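Local coordinates for type IV secretion system protein VirB11 (Brucella suis, PDB 2GZA) that hydrolyses ATP as a hexameric cytoplasmic ATPase of the VirB type IV secretion system, which could be required to establish the replication niche in the host, at residues D163-S166 against F167-A171; G187-T190 against L191-A194; A259-R262 against G263-Y267. All coordinates share one frame; numbering follows the deposited sequence.

Interaction 1. Residues D163-S166 against F167-A171; sequences DYMS and FLRRA
Met165 and Arg169, one helical turn apart, run side by side and point the same way from the first turns of helix 164-173. Both leave the backbone with CG opposite the main-chain nitrogen (chi1 -168° and 173°), and both bend at chi3, which brings Met165 CE to 3.6 Å from Arg169 NH1 at the edge of the guanidinium, near its plane. The polar end of Arg169 is gripped elsewhere, by Glu198 and by Glu130 of the second subunit, so the methionine methyl lies against a group already held by two carboxylates. Phe167 turns another way: its ring leads into the protein toward Val343, meets Tyr345 edge-to-face, and has Leu168 CD2 in plane at its own edge. Arg170, bent at chi2 and chi3, leads away and forms a salt bridge with Glu154 of helix 153-160. At the start, Ser166 OG donates to Asp163 OD2 (2.9 Å), approaching from above the carboxylate plane, while Asp163 O accepts from Phe167 N at 3.1 Å. With Asp163 at the N-cap, this is the opening of an N-capped helix packed between the strands and helix 153-160 of its own chain and the second subunit.

Interaction 2. Residues G187-T190 against L191-A194; sequences GKTT and LMKA. With SO4 (sulfate ion), chain F.
Lys188 wraps round a bound sulfate at the start of helix 188-196, whose first turn it joins to Met192 through the bond from Met192 N to Lys188 O (2.8 Å). Its CB already lies 3.3 Å from sulfate O2. From there CG and CD pass alongside the same oxygen, the chain lying near Val180. Bends at chi3 (-91°) and chi4 (82°) then turn the chain back, so that CE returns to 3.5 Å from O2 and NZ ends between two oxygens, donating to O2 and to O4 at 2.9 Å each. The backbone N of Lys188 also binds O2, at 3.0 Å, closing a ring in which one residue holds the anion by both its ends; Gly187 N adds a weak bond to O2, and Gly185 N is also hydrogen-bonded to the sulfate. On the following turn, Met192 bends at chi3 to set CE 4.0 Å from Thr189 CA, and Leu191 packs on Val180, Val326 and Val328. Gly187, Lys188 and Thr189 belong to the predicted ATP-binding site, and the strand-loop-helix has the form of a Walker A P-loop, as expected for this family. Backbone amides and the lysine ammonium would be expected to create a positive potential round the anion, consistent with sulfate occupying a nucleotide phosphate's place.

Interaction 3. Residues A259-R262 against G263-Y267; sequences AELR and GGEAY
The backbone amides of Arg262 and Gly263 converge on the carboxylate of Glu265. Arg262 N reaches Glu265 OE1 at 2.9 Å with an N-H...O angle of 166°, and Gly263 N reaches the same oxygen at 3.1 Å; both use its syn lone pair, on the side of the other oxygen. A bend at chi2 (77°) curls the glutamate back over its own backbone to meet these donors, and two amides gripping OE1 should limit how the carboxylate can turn. Among main-chain bonds, Ala266 N donates to Gly263 O at 3.0 Å, drawing the chain into a turn. The segment thus carries the chain from strand 255-258 into helix 265-274, a strand-to-helix connection within the P-loop ATPase domain, with the Glu260 side chain near the P-loop but not touching it. Apolar contact is made by Leu261, whose CD2 lies 3.6 Å from Ala266 CA and 4.2 Å from its CB; Leu296 of helix 289-300 touches the same leucine, and Met299 and Val300 pack on Ala266. Of the charged groups, Arg262 NH1 pairs with Glu260 OE1 in a salt bridge, although the position of that oxygen is less certain. The other terminal nitrogen, Arg262 NH2, comes close to the like-charged Arg250 of the second subunit.

How the interactions relate
The three contacts follow one another along the chain within the ATPase domain, and interaction 2 carries the sulfate. Interactions 2 and 3 touch: Met192 CE packs 3.1 Å from Ala259 O, and the centres of the two contacts are 17 Å apart. The side chain of Glu260 comes to about 6 Å from both the sulfate and the side chain of Lys188, so the 259-262 loop borders the anion pocket. Interaction 1 does not touch interaction 2, although its centre is nearer, 15 Å away, with nearest atoms about 5 Å apart; both pack against the second subunit. Interactions 1 and 3 are more distant, with centres 25 Å apart.

Interaction 1. Residues D163-S166 against F167-A171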
loop_
_atom_site.group_PDB
_atom_site.type_symbol
_atom_site.label_atom_id
_atom_site.label_comp_id
_atom_site.label_asym_id
_atom_site.label_seq_id
_atom_site.Cartn_x
_atom_site.Cartn_y
_atom_site.Cartn_z
ATOM N N ASP C 163 39.876 -16.632 -18.258
ATOM C CA ASP C 163 40.388 -17.686 -17.395
ATOM C C ASP C 163 39.487 -17.820 -16.183
ATOM O O ASP C 163 39.754 -17.258 -15.113
ATOM C CB ASP C 163 41.845 -17.448 -16.998
ATOM C CG ASP C 163 42.471 -18.657 -16.320
ATOM O OD1 ASP C 163 41.809 -19.718 -16.227
ATOM O OD2 ASP C 163 43.633 -18.540 -15.876
ATOM N N TYR C 164 38.412 -18.576 -16.371
ATOM C CA TYR C 164 37.363 -18.699 -15.369
ATOM C C TYR C 164 37.752 -19.568 -14.180
ATOM O O TYR C 164 37.269 -19.341 -13.070
ATOM C CB TYR C 164 36.069 -19.197 -16.014
ATOM C CG TYR C 164 35.488 -18.231 -17.020
ATOM C CD1 TYR C 164 35.724 -18.390 -18.382
ATOM C CD2 TYR C 164 34.713 -17.153 -16.610
ATOM C CE1 TYR C 164 35.199 -17.501 -19.308
ATOM C CE2 TYR C 164 34.182 -16.260 -17.526
ATOM C CZ TYR C 164 34.428 -16.439 -18.875
ATOM O OH TYR C 164 33.906 -15.562 -19.797
ATOM N N MET C 165 38.622 -20.547 -14.408
ATOM C CA MET C 165 39.134 -21.377 -13.320
ATOM C C MET C 165 39.916 -20.550 -12.293
ATOM O O MET C 165 39.633 -20.626 -11.102
ATOM C CB MET C 165 39.992 -22.527 -13.839
ATOM C CG MET C 165 40.285 -23.548 -12.765
ATOM S SD MET C 165 41.598 -24.689 -13.168
ATOM C CE MET C 165 43.042 -23.659 -12.922
ATOM N N SER C 166 40.884 -19.767 -12.766
ATOM C CA SER C 166 41.637 -18.841 -11.913
ATOM C C SER C 166 40.720 -17.824 -11.251
ATOM O O SER C 166 40.906 -17.479 -10.085
ATOM C CB SER C 166 42.702 -18.098 -12.717
ATOM O OG SER C 166 43.802 -18.927 -13.023
ATOM N N PHE C 167 39.734 -17.352 -12.006
ATOM C CA PHE C 167 38.766 -16.383 -11.515
ATOM C C PHE C 167 38.033 -16.909 -10.288
ATOM O O PHE C 167 37.919 -16.213 -9.283
ATOM C CB PHE C 167 37.768 -16.017 -12.624
ATOM C CG PHE C 167 36.671 -15.101 -12.173
ATOM C CD1 PHE C 167 36.824 -13.729 -12.252
ATOM C CD2 PHE C 167 35.480 -15.617 -11.666
ATOM C CE1 PHE C 167 35.809 -12.876 -11.825
ATOM C CE2 PHE C 167 34.464 -14.777 -11.231
ATOM C CZ PHE C 167 34.623 -13.406 -11.314
ATOM N N LEU C 168 37.550 -18.144 -10.385
ATOM C CA LEU C 168 36.790 -18.761 -9.315
ATOM C C LEU C 168 37.652 -19.033 -8.096
ATOM O O LEU C 168 37.212 -18.775 -6.973
ATOM C CB LEU C 168 36.080 -20.029 -9.805
ATOM C CG LEU C 168 34.947 -19.834 -10.823
ATOM C CD1 LEU C 168 34.360 -21.166 -11.232
ATOM C CD2 LEU C 168 33.850 -18.924 -10.304
ATOM N N ARG C 169 38.873 -19.527 -8.318
ATOM C CA ARG C 169 39.837 -19.729 -7.233
ATOM C C ARG C 169 40.152 -18.417 -6.514
ATOM O O ARG C 169 40.120 -18.352 -5.281
ATOM C CB ARG C 169 41.136 -20.363 -7.735
ATOM C CG ARG C 169 42.226 -20.420 -6.649
ATOM C CD ARG C 169 43.507 -21.075 -7.116
ATOM N NE ARG C 169 43.381 -22.524 -7.145
ATOM C CZ ARG C 169 43.412 -23.265 -8.249
ATOM N NH1 ARG C 169 43.586 -22.704 -9.443
ATOM N NH2 ARG C 169 43.282 -24.579 -8.154
ATOM N N ARG C 170 40.446 -17.376 -7.285
ATOM C CA ARG C 170 40.744 -16.070 -6.710
ATOM C C ARG C 170 39.559 -15.484 -5.957
ATOM O O ARG C 170 39.732 -14.938 -4.867
ATOM C CB ARG C 170 41.249 -15.087 -7.771
ATOM C CG ARG C 170 42.710 -15.297 -8.193
ATOM C CD ARG C 170 43.688 -15.150 -7.023
ATOM N NE ARG C 170 43.923 -13.756 -6.648
ATOM C CZ ARG C 170 44.274 -13.338 -5.431
ATOM N NH1 ARG C 170 44.426 -14.198 -4.433
ATOM N NH2 ARG C 170 44.463 -12.047 -5.212
ATOM N N ALA C 171 38.363 -15.615 -6.531
ATOM C CA ALA C 171 37.139 -15.112 -5.906
ATOM C C ALA C 171 36.923 -15.685 -4.509
ATOM O O ALA C 171 36.555 -14.949 -3.598
ATOM C CB ALA C 171 35.931 -15.374 -6.793
#

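Interaction 2. Residues G187-T190 against L191-A194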
loop_
_atom_site.group_PDB
_atom_site.type_symbol
_atom_site.label_atom_id
_atom_site.label_comp_id
_atom_site.label_asym_id
_atom_site.label_seq_id
_atom_site.Cartn_x
_atom_site.Cartn_y
_atom_site.Cartn_z
ATOM N N GLY C 187 24.549 -30.196 -11.044
ATOM C CA GLY C 187 25.830 -30.374 -10.368
ATOM C C GLY C 187 26.281 -29.179 -9.541
ATOM O O GLY C 187 27.479 -28.993 -9.318
ATOM N N LYS C 188 25.322 -28.378 -9.077
ATOM C CA LYS C 188 25.604 -27.174 -8.293
ATOM C C LYS C 188 26.381 -27.496 -7.029
ATOM O O LYS C 188 27.403 -26.876 -6.740
ATOM C CB LYS C 188 24.311 -26.465 -7.909
ATOM C CG LYS C 188 23.663 -25.661 -9.013
ATOM C CD LYS C 188 22.408 -24.965 -8.513
ATOM C CE LYS C 188 21.152 -25.806 -8.718
ATOM N NZ LYS C 188 20.939 -26.829 -7.670
ATOM N N THR C 189 25.879 -28.472 -6.283
ATOM C CA THR C 189 26.494 -28.928 -5.039
ATOM C C THR C 189 27.941 -29.373 -5.237
ATOM O O THR C 189 28.802 -29.058 -4.419
ATOM C CB THR C 189 25.669 -30.074 -4.427
ATOM O OG1 THR C 189 24.318 -29.633 -4.234
ATOM C CG2 THR C 189 26.254 -30.523 -3.095
ATOM N N THR C 190 28.202 -30.093 -6.324
ATOM C CA THR C 190 29.549 -30.556 -6.617
ATOM C C THR C 190 30.494 -29.385 -6.871
ATOM O O THR C 190 31.598 -29.358 -6.334
ATOM C CB THR C 190 29.573 -31.550 -7.802
ATOM O OG1 THR C 190 28.546 -32.530 -7.626
ATOM C CG2 THR C 190 30.917 -32.252 -7.891
ATOM N N LEU C 191 30.056 -28.416 -7.669
ATOM C CA LEU C 191 30.855 -27.215 -7.907
ATOM C C LEU C 191 31.068 -26.435 -6.604
ATOM O O LEU C 191 32.169 -25.956 -6.318
ATOM C CB LEU C 191 30.213 -26.327 -8.971
ATOM C CG LEU C 191 30.926 -25.012 -9.300
ATOM C CD1 LEU C 191 32.367 -25.252 -9.760
ATOM C CD2 LEU C 191 30.147 -24.236 -10.347
ATOM N N MET C 192 30.011 -26.323 -5.814
ATOM C CA MET C 192 30.081 -25.648 -4.522
ATOM C C MET C 192 31.159 -26.304 -3.656
ATOM O O MET C 192 31.964 -25.609 -3.026
ATOM C CB MET C 192 28.699 -25.642 -3.849
ATOM C CG MET C 192 28.611 -24.933 -2.512
ATOM S SD MET C 192 26.928 -24.406 -2.040
ATOM C CE MET C 192 25.944 -25.829 -2.527
ATOM N N LYS C 193 31.191 -27.634 -3.658
ATOM C CA LYS C 193 32.220 -28.386 -2.929
ATOM C C LYS C 193 33.621 -28.175 -3.505
ATOM O O LYS C 193 34.595 -28.109 -2.754
ATOM C CB LYS C 193 31.889 -29.880 -2.884
ATOM C CG LYS C 193 30.743 -30.227 -1.954
ATOM C CD LYS C 193 30.884 -31.626 -1.367
ATOM C CE LYS C 193 30.358 -32.695 -2.308
ATOM N NZ LYS C 193 30.149 -33.991 -1.604
ATOM N N ALA C 194 33.715 -28.069 -4.828
ATOM C CA ALA C 194 34.985 -27.765 -5.475
ATOM C C ALA C 194 35.485 -26.397 -5.034
ATOM O O ALA C 194 36.663 -26.224 -4.756
ATOM C CB ALA C 194 34.849 -27.824 -6.988
HETATM S S SO4 F . 22.199 -29.969 -7.696
HETATM O O1 SO4 F . 23.363 -30.835 -7.555
HETATM O O2 SO4 F . 22.417 -29.071 -8.823
HETATM O O3 SO4 F . 20.995 -30.761 -7.940
HETATM O O4 SO4 F . 21.995 -29.199 -6.472
#

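Interaction 3. Residues A259-R262 against G263-Y267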
loop_
_atom_site.group_PDB
_atom_site.type_symbol
_atom_site.label_atom_id
_atom_site.label_comp_id
_atom_site.label_asym_id
_atom_site.label_seq_id
_atom_site.Cartn_x
_atom_site.Cartn_y
_atom_site.Cartn_z
ATOM N N ALA C 259 23.909 -24.469 2.133
ATOM C CA ALA C 259 23.789 -25.337 0.967
ATOM C C ALA C 259 22.955 -24.698 -0.140
ATOM O O ALA C 259 23.373 -24.660 -1.293
ATOM C CB ALA C 259 23.211 -26.687 1.357
ATOM N N GLU C 260 21.792 -24.166 0.223
ATOM C CA GLU C 260 20.808 -23.739 -0.767
ATOM C C GLU C 260 19.887 -22.636 -0.253
ATOM O O GLU C 260 19.386 -22.703 0.866
ATOM C CB GLU C 260 19.967 -24.936 -1.204
ATOM C CG GLU C 260 19.342 -24.779 -2.565
ATOM C CD GLU C 260 18.382 -25.894 -2.891
ATOM O OE1 GLU C 260 17.370 -25.605 -3.555
ATOM O OE2 GLU C 260 18.626 -27.051 -2.481
ATOM N N LEU C 261 19.674 -21.622 -1.086
ATOM C CA LEU C 261 18.684 -20.579 -0.822
ATOM C C LEU C 261 17.364 -20.940 -1.503
ATOM O O LEU C 261 17.324 -21.186 -2.710
ATOM C CB LEU C 261 19.174 -19.221 -1.322
ATOM C CG LEU C 261 20.183 -18.438 -0.474
ATOM C CD1 LEU C 261 20.776 -17.266 -1.241
ATOM C CD2 LEU C 261 19.563 -17.958 0.835
ATOM N N ARG C 262 16.283 -20.964 -0.733
ATOM C CA ARG C 262 15.020 -21.518 -1.234
ATOM C C ARG C 262 13.792 -20.666 -0.954
ATOM O O ARG C 262 12.841 -20.679 -1.733
ATOM C CB ARG C 262 14.824 -22.928 -0.695
ATOM C CG ARG C 262 15.996 -23.826 -1.027
ATOM C CD ARG C 262 16.032 -25.117 -0.201
ATOM N NE ARG C 262 14.756 -25.830 -0.237
ATOM C CZ ARG C 262 14.180 -26.208 -1.391
ATOM N NH1 ARG C 262 14.764 -25.948 -2.571
ATOM N NH2 ARG C 262 13.051 -26.842 -1.416
ATOM N N GLY C 263 13.815 -19.939 0.158
ATOM C CA GLY C 263 12.697 -19.097 0.548
ATOM C C GLY C 263 13.135 -17.934 1.416
ATOM O O GLY C 263 14.176 -17.318 1.173
ATOM N N GLY C 264 12.344 -17.656 2.444
ATOM C CA GLY C 264 12.577 -16.550 3.363
ATOM C C GLY C 264 13.972 -16.354 3.939
ATOM O O GLY C 264 14.307 -15.235 4.335
ATOM N N GLU C 265 14.785 -17.417 3.999
ATOM C CA GLU C 265 16.176 -17.308 4.491
ATOM C C GLU C 265 16.972 -16.300 3.682
ATOM O O GLU C 265 17.932 -15.716 4.195
ATOM C CB GLU C 265 16.950 -18.624 4.422
ATOM C CG GLU C 265 16.132 -19.865 4.415
ATOM C CD GLU C 265 15.507 -20.122 3.081
ATOM O OE1 GLU C 265 16.246 -20.309 2.090
ATOM O OE2 GLU C 265 14.265 -20.138 3.037
ATOM N N ALA C 266 16.601 -16.127 2.411
ATOM C CA ALA C 266 17.314 -15.216 1.519
ATOM C C ALA C 266 17.510 -13.851 2.148
ATOM O O ALA C 266 18.538 -13.222 1.956
ATOM C CB ALA C 266 16.595 -15.081 0.192
ATOM N N TYR C 267 16.519 -13.404 2.909
ATOM C CA TYR C 267 16.581 -12.113 3.580
ATOM C C TYR C 267 17.572 -12.122 4.747
ATOM O O TYR C 267 18.317 -11.156 4.946
ATOM C CB TYR C 267 15.197 -11.686 4.060
ATOM C CG TYR C 267 15.168 -10.340 4.748
ATOM C CD1 TYR C 267 15.067 -9.168 4.014
ATOM C CD2 TYR C 267 15.242 -10.239 6.132
ATOM C CE1 TYR C 267 15.042 -7.934 4.640
ATOM C CE2 TYR C 267 15.218 -9.007 6.769
ATOM C CZ TYR C 267 15.117 -7.859 6.013
ATOM O OH TYR C 267 15.088 -6.624 6.621
#